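Local coordinates for protein interpain A (Prevotella intermedia, PDB 3BB7) that is made as the zymogen of a bacterial protein that probably acts as a cysteine protease of the C10 family, here as a fragment with a pro-region and the catalytic domain, at residues A[94-104]-A[176-187]; A[120-128]-A[246-254]. The protein carries 1 engineered substitution. All coordinates share one frame; numbering follows the deposited sequence.

Contact 1: residues A[94-104]-A[176-187]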
loop_
_atom_site.group_PDB
_atom_site.type_symbol
_atom_site.label_atom_id
_atom_site.label_comp_id
_atom_site.label_asym_id
_atom_site.label_seq_id
_atom_site.Cartn_x
_atom_site.Cartn_y
_atom_site.Cartn_z
ATOM N N TRP A 94 3.407 6.846 -7.001
ATOM C CA TRP A 94 2.159 6.855 -7.754
ATOM C C TRP A 94 0.921 7.095 -6.899
ATOM O O TRP A 94 1.008 7.095 -5.662
ATOM C CB TRP A 94 2.055 5.558 -8.571
ATOM C CG TRP A 94 3.112 5.491 -9.663
ATOM C CD1 TRP A 94 3.966 6.494 -10.047
ATOM C CD2 TRP A 94 3.370 4.392 -10.537
ATOM N NE1 TRP A 94 4.738 6.091 -11.119
ATOM C CE2 TRP A 94 4.413 4.796 -11.422
ATOM C CE3 TRP A 94 2.868 3.075 -10.633
ATOM C CZ2 TRP A 94 4.952 3.944 -12.387
ATOM C CZ3 TRP A 94 3.382 2.231 -11.617
ATOM C CH2 TRP A 94 4.426 2.671 -12.476
ATOM N N GLY A 95 -0.212 7.351 -7.551
ATOM C CA GLY A 95 -1.439 7.665 -6.858
ATOM C C GLY A 95 -2.631 7.081 -7.599
ATOM O O GLY A 95 -2.478 6.096 -8.358
ATOM N N GLN A 96 -3.815 7.665 -7.392
ATOM C CA GLN A 96 -5.054 7.067 -7.895
ATOM C C GLN A 96 -5.822 7.958 -8.869
ATOM O O GLN A 96 -6.815 7.504 -9.467
ATOM C CB GLN A 96 -5.997 6.746 -6.732
ATOM C CG GLN A 96 -5.485 5.696 -5.760
ATOM C CD GLN A 96 -6.590 5.212 -4.841
ATOM O OE1 GLN A 96 -7.729 5.023 -5.273
ATOM N NE2 GLN A 96 -6.248 4.982 -3.556
ATOM N N GLN A 97 -5.405 9.213 -9.020
ATOM C CA GLN A 97 -6.101 10.145 -9.920
ATOM C C GLN A 97 -5.306 10.424 -11.205
ATOM O O GLN A 97 -4.626 9.510 -11.700
ATOM C CB GLN A 97 -6.599 11.380 -9.163
ATOM C CG GLN A 97 -7.552 10.963 -8.058
ATOM C CD GLN A 97 -8.230 12.106 -7.400
ATOM O OE1 GLN A 97 -7.697 12.695 -6.462
ATOM N NE2 GLN A 97 -9.419 12.436 -7.882
ATOM N N MET A 98 -5.413 11.607 -11.810
ATOM C CA MET A 98 -4.742 11.772 -13.107
ATOM C C MET A 98 -3.219 11.774 -12.978
ATOM O O MET A 98 -2.691 12.345 -12.034
ATOM C CB MET A 98 -5.254 13.020 -13.844
ATOM C CG MET A 98 -6.667 12.818 -14.359
ATOM S SD MET A 98 -6.785 11.651 -15.750
ATOM C CE MET A 98 -5.871 12.547 -17.020
ATOM N N PRO A 99 -2.515 11.146 -13.925
ATOM C CA PRO A 99 -3.007 10.438 -15.103
ATOM C C PRO A 99 -3.252 8.942 -14.894
ATOM O O PRO A 99 -3.619 8.235 -15.851
ATOM C CB PRO A 99 -1.858 10.608 -16.097
ATOM C CG PRO A 99 -0.627 10.580 -15.185
ATOM C CD PRO A 99 -1.039 11.216 -13.897
ATOM N N TYR A 100 -3.047 8.458 -13.667
ATOM C CA TYR A 100 -3.184 7.032 -13.368
ATOM C C TYR A 100 -4.533 6.485 -13.772
ATOM O O TYR A 100 -4.620 5.320 -14.187
ATOM C CB TYR A 100 -2.957 6.813 -11.874
ATOM C CG TYR A 100 -1.674 7.496 -11.393
ATOM C CD1 TYR A 100 -1.715 8.661 -10.603
ATOM C CD2 TYR A 100 -0.406 7.005 -11.777
ATOM C CE1 TYR A 100 -0.515 9.308 -10.196
ATOM C CE2 TYR A 100 0.765 7.633 -11.351
ATOM C CZ TYR A 100 0.702 8.787 -10.591
ATOM O OH TYR A 100 1.906 9.330 -10.203
ATOM N N ASN A 101 -5.574 7.322 -13.616
ATOM C CA ASN A 101 -6.949 6.901 -13.915
ATOM C C ASN A 101 -7.446 7.340 -15.289
ATOM O O ASN A 101 -8.662 7.292 -15.540
ATOM C CB ASN A 101 -7.915 7.417 -12.830
ATOM C CG ASN A 101 -8.059 8.951 -12.847
ATOM O OD1 ASN A 101 -7.248 9.637 -13.467
ATOM N ND2 ASN A 101 -9.108 9.482 -12.177
ATOM N N LYS A 102 -6.545 7.762 -16.175
ATOM C CA LYS A 102 -6.915 8.336 -17.496
ATOM C C LYS A 102 -7.845 7.452 -18.303
ATOM O O LYS A 102 -8.700 7.950 -19.057
ATOM C CB LYS A 102 -5.620 8.611 -18.323
ATOM C CG LYS A 102 -5.767 9.227 -19.710
ATOM C CD LYS A 102 -4.390 9.629 -20.253
ATOM C CE LYS A 102 -4.475 9.811 -21.739
ATOM N NZ LYS A 102 -3.197 10.320 -22.293
ATOM N N LEU A 103 -7.663 6.138 -18.198
ATOM C CA LEU A 103 -8.434 5.234 -19.045
ATOM C C LEU A 103 -9.776 4.789 -18.443
ATOM O O LEU A 103 -10.515 4.027 -19.085
ATOM C CB LEU A 103 -7.598 4.013 -19.420
ATOM C CG LEU A 103 -6.341 4.349 -20.208
ATOM C CD1 LEU A 103 -5.502 3.113 -20.479
ATOM C CD2 LEU A 103 -6.667 5.056 -21.533
ATOM N N LEU A 104 -10.077 5.236 -17.221
ATOM C CA LEU A 104 -11.311 4.849 -16.553
ATOM C C LEU A 104 -12.457 5.797 -16.909
ATOM O O LEU A 104 -12.214 6.971 -17.229
ATOM C CB LEU A 104 -11.096 4.833 -15.032
ATOM C CG LEU A 104 -10.087 3.781 -14.530
ATOM C CD1 LEU A 104 -9.715 4.058 -13.092
ATOM C CD2 LEU A 104 -10.675 2.374 -14.708
ATOM N N GLU A 176 2.294 12.147 -23.128
ATOM C CA GLU A 176 1.112 11.300 -23.273
ATOM C C GLU A 176 1.480 9.828 -23.250
ATOM O O GLU A 176 0.746 9.036 -22.665
ATOM C CB GLU A 176 0.353 11.609 -24.555
ATOM C CG GLU A 176 -0.984 10.878 -24.618
ATOM C CD GLU A 176 -1.862 11.333 -25.741
ATOM O OE1 GLU A 176 -2.829 12.081 -25.456
ATOM O OE2 GLU A 176 -1.575 10.970 -26.895
ATOM N N ALA A 177 2.602 9.459 -23.872
ATOM C CA ALA A 177 3.012 8.048 -23.849
ATOM C C ALA A 177 3.333 7.574 -22.422
ATOM O O ALA A 177 3.019 6.440 -22.044
ATOM C CB ALA A 177 4.201 7.799 -24.774
ATOM N N GLU A 178 3.930 8.443 -21.616
ATOM C CA GLU A 178 4.187 8.092 -20.217
ATOM C C GLU A 178 2.869 7.957 -19.427
ATOM O O GLU A 178 2.717 7.042 -18.618
ATOM C CB GLU A 178 5.080 9.154 -19.592
ATOM C CG GLU A 178 6.515 9.052 -20.077
ATOM C CD GLU A 178 7.368 10.280 -19.807
ATOM O OE1 GLU A 178 8.605 10.131 -19.864
ATOM O OE2 GLU A 178 6.839 11.378 -19.540
ATOM N N ALA A 179 1.919 8.866 -19.665
ATOM C CA ALA A 179 0.603 8.791 -19.030
ATOM C C ALA A 179 -0.102 7.515 -19.437
ATOM O O ALA A 179 -0.638 6.811 -18.588
ATOM C CB ALA A 179 -0.209 9.981 -19.419
ATOM N N ASN A 180 -0.115 7.207 -20.730
ATOM C CA ASN A 180 -0.783 5.986 -21.179
ATOM C C ASN A 180 -0.143 4.695 -20.644
ATOM O O ASN A 180 -0.825 3.703 -20.370
ATOM C CB ASN A 180 -0.852 5.991 -22.692
ATOM C CG ASN A 180 -1.910 6.954 -23.201
ATOM O OD1 ASN A 180 -2.869 7.262 -22.487
ATOM N ND2 ASN A 180 -1.760 7.406 -24.424
ATOM N N ALA A 181 1.183 4.702 -20.529
ATOM C CA ALA A 181 1.895 3.540 -20.016
ATOM C C ALA A 181 1.398 3.197 -18.645
ATOM O O ALA A 181 1.021 2.056 -18.395
ATOM C CB ALA A 181 3.378 3.794 -19.982
ATOM N N VAL A 182 1.415 4.181 -17.739
ATOM C CA VAL A 182 1.008 3.900 -16.381
ATOM C C VAL A 182 -0.511 3.692 -16.265
ATOM O O VAL A 182 -0.943 2.860 -15.446
ATOM C CB VAL A 182 1.550 4.954 -15.362
ATOM C CG1 VAL A 182 0.834 6.307 -15.478
ATOM C CG2 VAL A 182 1.433 4.427 -13.953
ATOM N N ALA A 183 -1.305 4.426 -17.060
ATOM C CA ALA A 183 -2.761 4.293 -16.985
ATOM C C ALA A 183 -3.216 2.902 -17.410
ATOM O O ALA A 183 -4.167 2.386 -16.856
ATOM C CB ALA A 183 -3.428 5.338 -17.849
ATOM N N THR A 184 -2.556 2.323 -18.426
ATOM C CA THR A 184 -2.872 0.969 -18.872
ATOM C C THR A 184 -2.603 -0.018 -17.741
ATOM O O THR A 184 -3.450 -0.861 -17.453
ATOM C CB THR A 184 -2.031 0.624 -20.106
ATOM O OG1 THR A 184 -2.387 1.519 -21.177
ATOM C CG2 THR A 184 -2.260 -0.816 -20.520
ATOM N N LEU A 185 -1.426 0.089 -17.112
ATOM C CA LEU A 185 -1.065 -0.794 -16.013
ATOM C C LEU A 185 -2.053 -0.672 -14.835
ATOM O O LEU A 185 -2.510 -1.681 -14.286
ATOM C CB LEU A 185 0.379 -0.509 -15.571
ATOM C CG LEU A 185 0.907 -1.352 -14.403
ATOM C CD1 LEU A 185 0.942 -2.868 -14.792
ATOM C CD2 LEU A 185 2.280 -0.894 -13.977
ATOM N N MET A 186 -2.420 0.563 -14.477
ATOM C CA MET A 186 -3.386 0.804 -13.387
ATOM C C MET A 186 -4.732 0.162 -13.690
ATOM O O MET A 186 -5.298 -0.510 -12.841
ATOM C CB MET A 186 -3.604 2.305 -13.211
ATOM C CG MET A 186 -2.441 3.030 -12.586
ATOM S SD MET A 186 -2.352 2.708 -10.812
ATOM C CE MET A 186 -0.863 3.614 -10.399
ATOM N N LEU A 187 -5.223 0.356 -14.926
ATOM C CA LEU A 187 -6.515 -0.199 -15.313
ATOM C C LEU A 187 -6.446 -1.727 -15.242
ATOM O O LEU A 187 -7.312 -2.377 -14.674
ATOM C CB LEU A 187 -6.857 0.259 -16.722
ATOM C CG LEU A 187 -7.875 -0.578 -17.498
ATOM C CD1 LEU A 187 -9.173 -0.276 -16.910
ATOM C CD2 LEU A 187 -7.841 -0.220 -18.972
HETATM O O HOH W 1 -6.310 4.265 -16.202
HETATM O O HOH W 2 -4.272 9.164 -25.114
#
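The CG2 methyl of V182 sits over one face of the W94 indole, 3.6 Å from the centroid of the six-membered ring and only 4° off its normal, a CH-pi contact. L185 comes to the edge of the same ring with CD2. V182 CG2 also meets Y100, this time at the ring edge, 3.8 Å from CD2, so one methyl serves both aromatics. G95 N lies over one face of the phenol ring and P99 CD over the other, so the ring lies between them. M186, bent at chi2 (-75°), runs alongside Y100 and brings CE to 3.8 Å from W94 CE3. Toward the start of the helix, P99, which follows a cis peptide bond, sets CB against A179 CB. The small side chain of A183 lets the turn at 99-102 come close: its CA makes a CA-H...O contact of 3.5 Å with Y100 O. A water bridges the two backbones, donating to Y100 O (2.8 Å) and A183 O and accepting from L103 N. K102, extended throughout, gives a weak hydrogen bond from NZ to N180 OD1 (3.1 Å) and a long salt bridge to E176 OE1 (3.6 Å), a loose polar link near the start of the helix segment. L103 leans on A183 and T184, and L104 on L187. The loop 94-104 thereby covers one side of helix 176-192. Y170 meets both aromatic rings, W94 NE1 donates to K167 O, helix 116-128 touches W94 and M186, and strand 150-154 packs on L104 and L187 through I152.

Contact 2: residues A[120-128]-A[246-254]. Unlike the reference sequence in segment 120-128: V124 (reference Ala).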
loop_
_atom_site.group_PDB
_atom_site.type_symbol
_atom_site.label_atom_id
_atom_site.label_comp_id
_atom_site.label_asym_id
_atom_site.label_seq_id
_atom_site.Cartn_x
_atom_site.Cartn_y
_atom_site.Cartn_z
ATOM N N ALA A 120 -1.058 0.038 -5.503
ATOM C CA ALA A 120 -0.006 -0.741 -4.850
ATOM C C ALA A 120 0.503 -1.854 -5.790
ATOM O O ALA A 120 1.708 -2.002 -5.980
ATOM C CB ALA A 120 -0.540 -1.344 -3.546
ATOM N N THR A 121 -0.409 -2.603 -6.422
ATOM C CA THR A 121 -0.010 -3.674 -7.334
ATOM C C THR A 121 0.790 -3.119 -8.511
ATOM O O THR A 121 1.833 -3.666 -8.870
ATOM C CB THR A 121 -1.271 -4.410 -7.819
ATOM O OG1 THR A 121 -1.962 -4.945 -6.679
ATOM C CG2 THR A 121 -0.905 -5.556 -8.740
ATOM N N ALA A 122 0.343 -2.010 -9.098
ATOM C CA ALA A 122 1.069 -1.442 -10.247
ATOM C C ALA A 122 2.505 -1.063 -9.842
ATOM O O ALA A 122 3.448 -1.290 -10.611
ATOM C CB ALA A 122 0.290 -0.250 -10.809
ATOM N N GLN A 123 2.669 -0.500 -8.644
ATOM C CA GLN A 123 4.022 -0.094 -8.239
ATOM C C GLN A 123 4.918 -1.317 -8.026
ATOM O O GLN A 123 6.108 -1.285 -8.357
ATOM C CB GLN A 123 4.008 0.794 -7.014
ATOM C CG GLN A 123 3.368 2.157 -7.271
ATOM C CD GLN A 123 3.578 3.138 -6.130
ATOM O OE1 GLN A 123 4.425 4.045 -6.211
ATOM N NE2 GLN A 123 2.811 2.968 -5.060
ATOM N N VAL A 124 4.373 -2.400 -7.467
ATOM C CA VAL A 124 5.176 -3.612 -7.347
ATOM C C VAL A 124 5.508 -4.215 -8.717
ATOM O O VAL A 124 6.652 -4.585 -8.951
ATOM C CB VAL A 124 4.476 -4.630 -6.419
ATOM C CG1 VAL A 124 5.271 -5.989 -6.389
ATOM C CG2 VAL A 124 4.405 -4.049 -5.011
ATOM N N LEU A 125 4.543 -4.310 -9.631
ATOM C CA LEU A 125 4.850 -4.844 -10.978
ATOM C C LEU A 125 5.889 -3.993 -11.694
ATOM O O LEU A 125 6.819 -4.517 -12.333
ATOM C CB LEU A 125 3.579 -4.917 -11.821
ATOM C CG LEU A 125 2.817 -6.259 -11.690
ATOM C CD1 LEU A 125 2.662 -6.755 -10.235
ATOM C CD2 LEU A 125 1.491 -6.260 -12.440
ATOM N N ASN A 126 5.798 -2.678 -11.540
ATOM C CA ASN A 126 6.755 -1.802 -12.181
ATOM C C ASN A 126 8.165 -1.991 -11.602
ATOM O O ASN A 126 9.166 -1.859 -12.298
ATOM C CB ASN A 126 6.351 -0.331 -12.028
ATOM C CG ASN A 126 7.351 0.594 -12.708
ATOM O OD1 ASN A 126 7.515 0.566 -13.944
ATOM N ND2 ASN A 126 8.024 1.417 -11.907
ATOM N N TYR A 127 8.251 -2.250 -10.298
ATOM C CA TYR A 127 9.557 -2.531 -9.681
ATOM C C TYR A 127 10.242 -3.709 -10.394
ATOM O O TYR A 127 11.462 -3.674 -10.689
ATOM C CB TYR A 127 9.377 -2.798 -8.183
ATOM C CG TYR A 127 10.669 -3.258 -7.556
ATOM C CD1 TYR A 127 11.694 -2.342 -7.270
ATOM C CD2 TYR A 127 10.893 -4.606 -7.315
ATOM C CE1 TYR A 127 12.901 -2.768 -6.716
ATOM C CE2 TYR A 127 12.133 -5.060 -6.751
ATOM C CZ TYR A 127 13.111 -4.125 -6.455
ATOM O OH TYR A 127 14.334 -4.514 -5.948
ATOM N N PHE A 128 9.465 -4.756 -10.694
ATOM C CA PHE A 128 10.010 -5.938 -11.385
ATOM C C PHE A 128 10.091 -5.835 -12.890
ATOM O O PHE A 128 10.793 -6.637 -13.519
ATOM C CB PHE A 128 9.162 -7.159 -11.026
ATOM C CG PHE A 128 9.325 -7.585 -9.585
ATOM C CD1 PHE A 128 10.550 -8.107 -9.146
ATOM C CD2 PHE A 128 8.293 -7.417 -8.679
ATOM C CE1 PHE A 128 10.736 -8.502 -7.823
ATOM C CE2 PHE A 128 8.465 -7.779 -7.325
ATOM C CZ PHE A 128 9.678 -8.325 -6.914
ATOM N N THR A 246 14.228 -9.194 2.562
ATOM C CA THR A 246 15.615 -9.641 2.425
ATOM C C THR A 246 15.874 -10.188 1.016
ATOM O O THR A 246 16.981 -10.072 0.471
ATOM C CB THR A 246 15.895 -10.750 3.445
ATOM O OG1 THR A 246 15.990 -10.164 4.748
ATOM C CG2 THR A 246 17.204 -11.502 3.133
ATOM N N LYS A 247 14.879 -10.864 0.458
ATOM C CA LYS A 247 14.951 -11.411 -0.885
ATOM C C LYS A 247 14.697 -10.378 -1.988
ATOM O O LYS A 247 14.719 -10.728 -3.175
ATOM C CB LYS A 247 13.929 -12.541 -1.041
ATOM C CG LYS A 247 14.143 -13.715 -0.105
ATOM C CD LYS A 247 12.950 -14.665 -0.127
ATOM C CE LYS A 247 13.062 -15.739 0.957
ATOM N NZ LYS A 247 14.410 -16.397 1.019
ATOM N N GLY A 248 14.436 -9.129 -1.608
ATOM C CA GLY A 248 14.177 -8.060 -2.581
ATOM C C GLY A 248 12.769 -8.119 -3.165
ATOM O O GLY A 248 12.565 -7.785 -4.353
ATOM N N HIS A 249 11.798 -8.545 -2.343
ATOM C CA HIS A 249 10.414 -8.634 -2.787
ATOM C C HIS A 249 9.493 -7.669 -2.058
ATOM O O HIS A 249 9.040 -7.966 -0.942
ATOM C CB HIS A 249 9.864 -10.037 -2.534
ATOM C CG HIS A 249 10.645 -11.139 -3.181
ATOM N ND1 HIS A 249 10.515 -12.448 -2.774
ATOM C CD2 HIS A 249 11.526 -11.145 -4.208
ATOM C CE1 HIS A 249 11.297 -13.219 -3.517
ATOM N NE2 HIS A 249 11.918 -12.455 -4.400
ATOM N N PRO A 250 9.175 -6.518 -2.680
ATOM C CA PRO A 250 8.228 -5.597 -2.039
ATOM C C PRO A 250 6.876 -6.278 -1.954
ATOM O O PRO A 250 6.546 -7.137 -2.815
ATOM C CB PRO A 250 8.163 -4.419 -3.001
ATOM C CG PRO A 250 9.344 -4.559 -3.943
ATOM C CD PRO A 250 9.684 -6.032 -3.976
ATOM N N LEU A 251 6.105 -5.928 -0.922
ATOM C CA LEU A 251 4.841 -6.593 -0.596
ATOM C C LEU A 251 3.616 -5.706 -0.768
ATOM O O LEU A 251 3.587 -4.612 -0.235
ATOM C CB LEU A 251 4.853 -7.103 0.849
ATOM C CG LEU A 251 5.963 -8.122 1.165
ATOM C CD1 LEU A 251 6.037 -8.376 2.644
ATOM C CD2 LEU A 251 5.691 -9.410 0.447
ATOM N N ILE A 252 2.614 -6.183 -1.495
ATOM C CA ILE A 252 1.322 -5.512 -1.555
ATOM C C ILE A 252 0.623 -5.807 -0.222
ATOM O O ILE A 252 0.544 -6.978 0.197
ATOM C CB ILE A 252 0.503 -6.115 -2.719
ATOM C CG1 ILE A 252 1.241 -5.896 -4.056
ATOM C CG2 ILE A 252 -0.932 -5.559 -2.738
ATOM C CD1 ILE A 252 0.716 -6.755 -5.211
ATOM N N TYR A 253 0.142 -4.777 0.479
ATOM C CA TYR A 253 -0.359 -4.946 1.842
ATOM C C TYR A 253 -1.614 -4.086 2.009
ATOM O O TYR A 253 -1.674 -2.969 1.503
ATOM C CB TYR A 253 0.727 -4.452 2.791
ATOM C CG TYR A 253 0.649 -4.885 4.254
ATOM C CD1 TYR A 253 1.482 -5.890 4.738
ATOM C CD2 TYR A 253 -0.262 -4.296 5.140
ATOM C CE1 TYR A 253 1.456 -6.268 6.068
ATOM C CE2 TYR A 253 -0.304 -4.666 6.495
ATOM C CZ TYR A 253 0.554 -5.665 6.951
ATOM O OH TYR A 253 0.533 -6.024 8.293
ATOM N N GLY A 254 -2.625 -4.574 2.721
ATOM C CA GLY A 254 -3.796 -3.733 2.937
ATOM C C GLY A 254 -4.980 -4.540 3.393
ATOM O O GLY A 254 -4.844 -5.688 3.833
HETATM O O HOH W 3 14.578 -7.290 -6.002
#
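P250 is met by two aromatic side chains from the last turn of helix 116-128. Y127 turns a ring face to it: P250 CG stands 4.1 Å from the ring centroid, 26° off the normal and displaced toward the CD2 side, a CH-pi contact in which the two side chains cross at about a right angle. F128 and P250 point at each other, bringing CZ of F128 to 3.7 Å from P250 CD. The two aromatics also pack on each other, with Y127 CD2 over the centre of the F128 ring and F128 CE2 at the Y127 edge, an edge-to-face arrangement. With CG anti to the backbone N (chi1 173°), Y127 extends toward G248, and a water bridges the gap, lying 2.8 Å from Y127 OH and donating to G248 O at 2.6 Å. G248, with its positive phi, ends helix 234-246 in a Schellman motif.

One turn back along the helix, V124, which differs from the reference sequence, places CG2 3.8 Å from I252 CG1 while its other methyl faces P250 O. I252 carries its CD1 onward to T121, 3.6 Å from OG1, whose hydrogen bond goes to V117 O within its own helix. A120 adds a looser methyl contact with I252 CG2. V270 of strand 267-274 touches A120, V124 and P250, and M208 of helix 208-218 touches I252, extending this apolar layer. Helix 120-128 and strand 251-254 run nearly antiparallel, at 171°, with their axes 8.3 Å apart at closest approach. This is the packing characteristic of papain-like (clan CA) cysteine proteases, in which the helix bearing the nucleophile at its start lies against the central antiparallel sheet.

Helix 116-128 joins the two contacts: contact 2 packs it on strand 251-254, while W94 and L185 of contact 1 approach a different face, at A122, Q123 and N126. Their centres are about 18 Å apart, yet the segments touch. W94 N lies 3.1 Å from Q123 OE1, a probable hydrogen bond, and W94 CH2 packs 3.6 Å from N126 CB; L185 CD2 stands 3.6 Å from A122 O. The helix starts at A116, the engineered replacement of the predicted nucleophile. The A116 side chain is about 9 Å from G95 in contact 1 and about 6 Å from that of A120 in contact 2. The A120 side chain is in turn about 9 Å from that of H267, the predicted proton acceptor.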